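Side-chain contacts in tyrosinase (Aspergillus oryzae, PDB 6JU8), which probably uses a dinuclear copper centre and molecular oxygen to oxidise L-tyrosine and L-dopa to L-dopaquinone, a step in melanin biosynthesis: residues A[42-45]-A[46-50]; A[396-399]-A[400-403]. The protein carries 1 engineered substitution. All coordinates share one frame; numbering follows the deposited sequence.

In the fold
Both contacts are local and lie in series along the chain; neither closes a long loop, and they neither nest nor cross. Contact 1 comes first, on helix 41-55, whose faces meet helix 26-34, helix 103-129 and strand 178-182. Between the contacts the chain supplies the copper ligands, several of them on helices 103-129, 328-340 and 371-389. Contact 2 is a tight turn in the loop between helix 371-389 and strand 412-415. There 396-403 rests on helix 298-302 and on the loop residues Y101 and Y306. The two lie on opposite sides of the chain's centre, with centres 41 Å apart and nearest atoms about 29 Å apart, and both are away from the copper ligands.

Contact 1: residues A[42-45]-A[46-50]; sequences QLTL and FVEAL
F46 N gives its hydrogen to Q42 O at 2.9 Å, one of four i to i+4 bonds joining 42-45 to 46-50. V47 N follows with L43 O at 2.9 Å, with an N-H...O angle of 169°. E48 N to T44 O and A49 N to L45 O, both 2.8 Å, complete the set. This is the regular alpha-helical pattern of helix 41-55, largely buried between helix 26-34, helix 103-129 and strand 178-182. Side chains one turn apart lie alongside and point the same way: L43 CD1 touches V47 CG2 at 4.0 Å, and T44 CG2 reaches E48 CG at 4.0 Å. CG of L43 stands opposite its backbone N (chi1 176°), which carries the branch along the helix toward V47. Q42, T44 and E48 OE2 find their polar partners outside 42-50. Q42 OE1 accepts from W29 NE1 and Q42 NE2 bonds E141 OE1; T44 OG1 bonds R40 O, one turn back, and L182 N. E48, partly exposed and its chain bent at chi2, sends OE2 into a salt bridge with K193. The ring of F46 meets that of W145 with the planes at about 60°.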
loop_
_atom_site.group_PDB
_atom_site.type_symbol
_atom_site.label_atom_id
_atom_site.label_comp_id
_atom_site.label_asym_id
_atom_site.label_seq_id
_atom_site.Cartn_x
_atom_site.Cartn_y
_atom_site.Cartn_z
ATOM N N GLN A 42 23.975 -11.170 -5.214
ATOM C CA GLN A 42 22.977 -12.057 -4.592
ATOM C C GLN A 42 21.582 -11.469 -4.671
ATOM O O GLN A 42 20.592 -12.188 -4.895
ATOM C CB GLN A 42 23.326 -12.371 -3.132
ATOM C CG GLN A 42 24.481 -13.353 -2.991
ATOM C CD GLN A 42 24.759 -13.704 -1.548
ATOM O OE1 GLN A 42 23.885 -13.584 -0.702
ATOM N NE2 GLN A 42 25.939 -14.233 -1.274
ATOM N N LEU A 43 21.444 -10.149 -4.470
ATOM C CA LEU A 43 20.123 -9.530 -4.590
ATOM C C LEU A 43 19.553 -9.699 -5.992
ATOM O O LEU A 43 18.362 -10.017 -6.193
ATOM C CB LEU A 43 20.194 -8.043 -4.239
ATOM C CG LEU A 43 18.907 -7.233 -4.419
ATOM C CD1 LEU A 43 17.806 -7.747 -3.495
ATOM C CD2 LEU A 43 19.164 -5.756 -4.127
ATOM N N THR A 44 20.407 -9.498 -7.001
ATOM C CA THR A 44 19.951 -9.715 -8.375
ATOM C C THR A 44 19.547 -11.161 -8.619
ATOM O O THR A 44 18.497 -11.450 -9.200
ATOM C CB THR A 44 21.075 -9.306 -9.339
ATOM O OG1 THR A 44 21.353 -7.906 -9.195
ATOM C CG2 THR A 44 20.681 -9.518 -10.809
ATOM N N LEU A 45 20.360 -12.111 -8.154
ATOM C CA LEU A 45 20.045 -13.528 -8.326
ATOM C C LEU A 45 18.707 -13.875 -7.685
ATOM O O LEU A 45 17.875 -14.605 -8.229
ATOM C CB LEU A 45 21.172 -14.354 -7.695
ATOM C CG LEU A 45 22.479 -14.453 -8.490
ATOM C CD1 LEU A 45 23.531 -15.186 -7.655
ATOM C CD2 LEU A 45 22.236 -15.094 -9.858
ATOM N N PHE A 46 18.488 -13.357 -6.458
ATOM C CA PHE A 46 17.282 -13.724 -5.726
ATOM C C PHE A 46 16.070 -13.117 -6.428
ATOM O O PHE A 46 15.072 -13.795 -6.686
ATOM C CB PHE A 46 17.398 -13.296 -4.269
ATOM C CG PHE A 46 16.348 -13.744 -3.291
ATOM C CD1 PHE A 46 15.352 -14.656 -3.595
ATOM C CD2 PHE A 46 16.354 -13.195 -1.993
ATOM C CE1 PHE A 46 14.382 -15.048 -2.664
ATOM C CE2 PHE A 46 15.416 -13.606 -1.060
ATOM C CZ PHE A 46 14.437 -14.533 -1.377
ATOM N N VAL A 47 16.159 -11.835 -6.788
ATOM C CA VAL A 47 15.038 -11.190 -7.490
ATOM C C VAL A 47 14.741 -11.859 -8.825
ATOM O O VAL A 47 13.586 -12.148 -9.162
ATOM C CB VAL A 47 15.354 -9.688 -7.711
ATOM C CG1 VAL A 47 14.358 -9.055 -8.656
ATOM C CG2 VAL A 47 15.384 -8.963 -6.373
ATOM N N GLU A 48 15.784 -12.129 -9.616
ATOM C CA GLU A 48 15.560 -12.665 -10.952
ATOM C C GLU A 48 15.074 -14.108 -10.868
ATOM O O GLU A 48 14.169 -14.481 -11.619
ATOM C CB GLU A 48 16.822 -12.570 -11.812
ATOM C CG GLU A 48 17.269 -11.140 -12.093
ATOM C CD GLU A 48 16.494 -10.395 -13.152
ATOM O OE1 GLU A 48 15.553 -10.939 -13.751
ATOM O OE2 GLU A 48 16.819 -9.220 -13.415
ATOM N N ALA A 49 15.648 -14.883 -9.956
ATOM C CA ALA A 49 15.193 -16.275 -9.814
ATOM C C ALA A 49 13.751 -16.350 -9.328
ATOM O O ALA A 49 12.938 -17.143 -9.823
ATOM C CB ALA A 49 16.087 -17.047 -8.862
ATOM N N LEU A 50 13.439 -15.546 -8.302
ATOM C CA LEU A 50 12.081 -15.649 -7.763
ATOM C C LEU A 50 11.059 -15.157 -8.776
ATOM O O LEU A 50 9.948 -15.675 -8.873
ATOM C CB LEU A 50 11.950 -14.900 -6.441
ATOM C CG LEU A 50 10.622 -15.066 -5.716
ATOM C CD1 LEU A 50 10.280 -16.526 -5.441
ATOM C CD2 LEU A 50 10.659 -14.309 -4.384
#

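Contact 2: residues A[396-399]-A[400-403]; sequences NDDK and SKVS
D397 and S400 meet through both carboxylate oxygens: OD1 takes the S400 hydroxyl, with OG 2.6 Å away and well out of the carboxylate plane, and OD2 accepts from S400 N at 2.9 Å. OD2 also accepts from K399 N at 3.0 Å, on the anti side, which makes an Asx turn; in all the carboxylate collects three donors from K399 and S400. Both amides approach OD2 from the same face of the carboxylate, S400 N standing 43° out of its plane, and so OD2 is gripped twice. D397 CG sits between the backbone N and the carbonyl carbon (chi1 58°), bringing the carboxylate back over the following residues; S400 OG takes the same setting (chi1 76°) and turns to meet it. Beyond the turn, OD1 also accepts from G299 N at helix 298-302, while K399 stretches away to the ring of Y306 in a cation-pi contact, its NZ bonded to Y306 O. On the backbone, K401 N makes a weak bond to D397 O at 3.2 Å; K401 CB and CG lie against D397 O, and CE near D398 O. Three residues beyond S400, S403 OG and S403 N both donate to S400 O, the hydroxyl at 3.0 Å.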
loop_
_atom_site.group_PDB
_atom_site.type_symbol
_atom_site.label_atom_id
_atom_site.label_comp_id
_atom_site.label_asym_id
_atom_site.label_seq_id
_atom_site.Cartn_x
_atom_site.Cartn_y
_atom_site.Cartn_z
ATOM N N ASN A 396 10.829 -36.904 22.388
ATOM C CA ASN A 396 11.098 -37.980 23.347
ATOM C C ASN A 396 10.359 -37.759 24.654
ATOM O O ASN A 396 10.512 -38.568 25.572
ATOM C CB ASN A 396 12.599 -38.177 23.566
ATOM C CG ASN A 396 13.282 -36.954 24.134
ATOM O OD1 ASN A 396 12.891 -35.820 23.844
ATOM N ND2 ASN A 396 14.314 -37.143 24.946
ATOM N N ASP A 397 9.504 -36.739 24.768
ATOM C CA ASP A 397 8.568 -36.725 25.898
ATOM C C ASP A 397 7.370 -37.609 25.582
ATOM O O ASP A 397 7.191 -38.078 24.455
ATOM C CB ASP A 397 8.110 -35.289 26.189
ATOM C CG ASP A 397 7.459 -34.698 24.950
ATOM O OD1 ASP A 397 8.176 -34.153 24.083
ATOM O OD2 ASP A 397 6.215 -34.857 24.807
ATOM N N ASP A 398 6.553 -37.872 26.601
ATOM C CA ASP A 398 5.470 -38.835 26.460
ATOM C C ASP A 398 4.448 -38.440 25.411
ATOM O O ASP A 398 3.775 -39.279 24.793
ATOM C CB ASP A 398 4.792 -39.052 27.815
ATOM C CG ASP A 398 5.708 -39.745 28.801
ATOM O OD1 ASP A 398 6.622 -40.489 28.400
ATOM O OD2 ASP A 398 5.513 -39.504 30.010
ATOM N N LYS A 399 4.298 -37.134 25.165
ATOM C CA LYS A 399 3.293 -36.687 24.209
ATOM C C LYS A 399 3.810 -36.677 22.782
ATOM O O LYS A 399 3.154 -37.154 21.848
ATOM C CB LYS A 399 2.794 -35.294 24.584
ATOM C CG LYS A 399 2.009 -35.266 25.883
ATOM C CD LYS A 399 1.238 -33.963 26.022
ATOM C CE LYS A 399 0.980 -33.712 27.496
ATOM N NZ LYS A 399 -0.086 -32.697 27.665
ATOM N N SER A 400 5.025 -36.182 22.578
ATOM C CA SER A 400 5.491 -35.970 21.198
ATOM C C SER A 400 6.122 -37.219 20.607
ATOM O O SER A 400 6.348 -37.269 19.385
ATOM C CB SER A 400 6.427 -34.758 21.188
ATOM O OG SER A 400 7.701 -35.077 21.713
ATOM N N LYS A 401 6.354 -38.254 21.409
ATOM C CA LYS A 401 7.087 -39.400 20.865
ATOM C C LYS A 401 6.284 -40.094 19.776
ATOM O O LYS A 401 6.880 -40.639 18.844
ATOM C CB LYS A 401 7.432 -40.384 21.993
ATOM C CG LYS A 401 6.227 -41.024 22.688
ATOM C CD LYS A 401 6.695 -41.819 23.908
ATOM C CE LYS A 401 5.542 -42.501 24.610
ATOM N NZ LYS A 401 5.310 -43.907 24.199
ATOM N N VAL A 402 4.959 -40.059 19.841
ATOM C CA VAL A 402 4.184 -40.821 18.844
ATOM C C VAL A 402 4.332 -40.266 17.435
ATOM O O VAL A 402 4.218 -40.980 16.423
ATOM C CB VAL A 402 2.708 -40.915 19.281
ATOM C CG1 VAL A 402 2.074 -39.534 19.381
ATOM C CG2 VAL A 402 1.925 -41.840 18.359
ATOM N N SER A 403 4.618 -38.983 17.312
ATOM C CA SER A 403 4.695 -38.304 16.022
ATOM C C SER A 403 6.068 -38.389 15.388
ATOM O O SER A 403 6.230 -38.021 14.210
ATOM C CB SER A 403 4.289 -36.834 16.187
ATOM O OG SER A 403 5.293 -36.118 16.882
#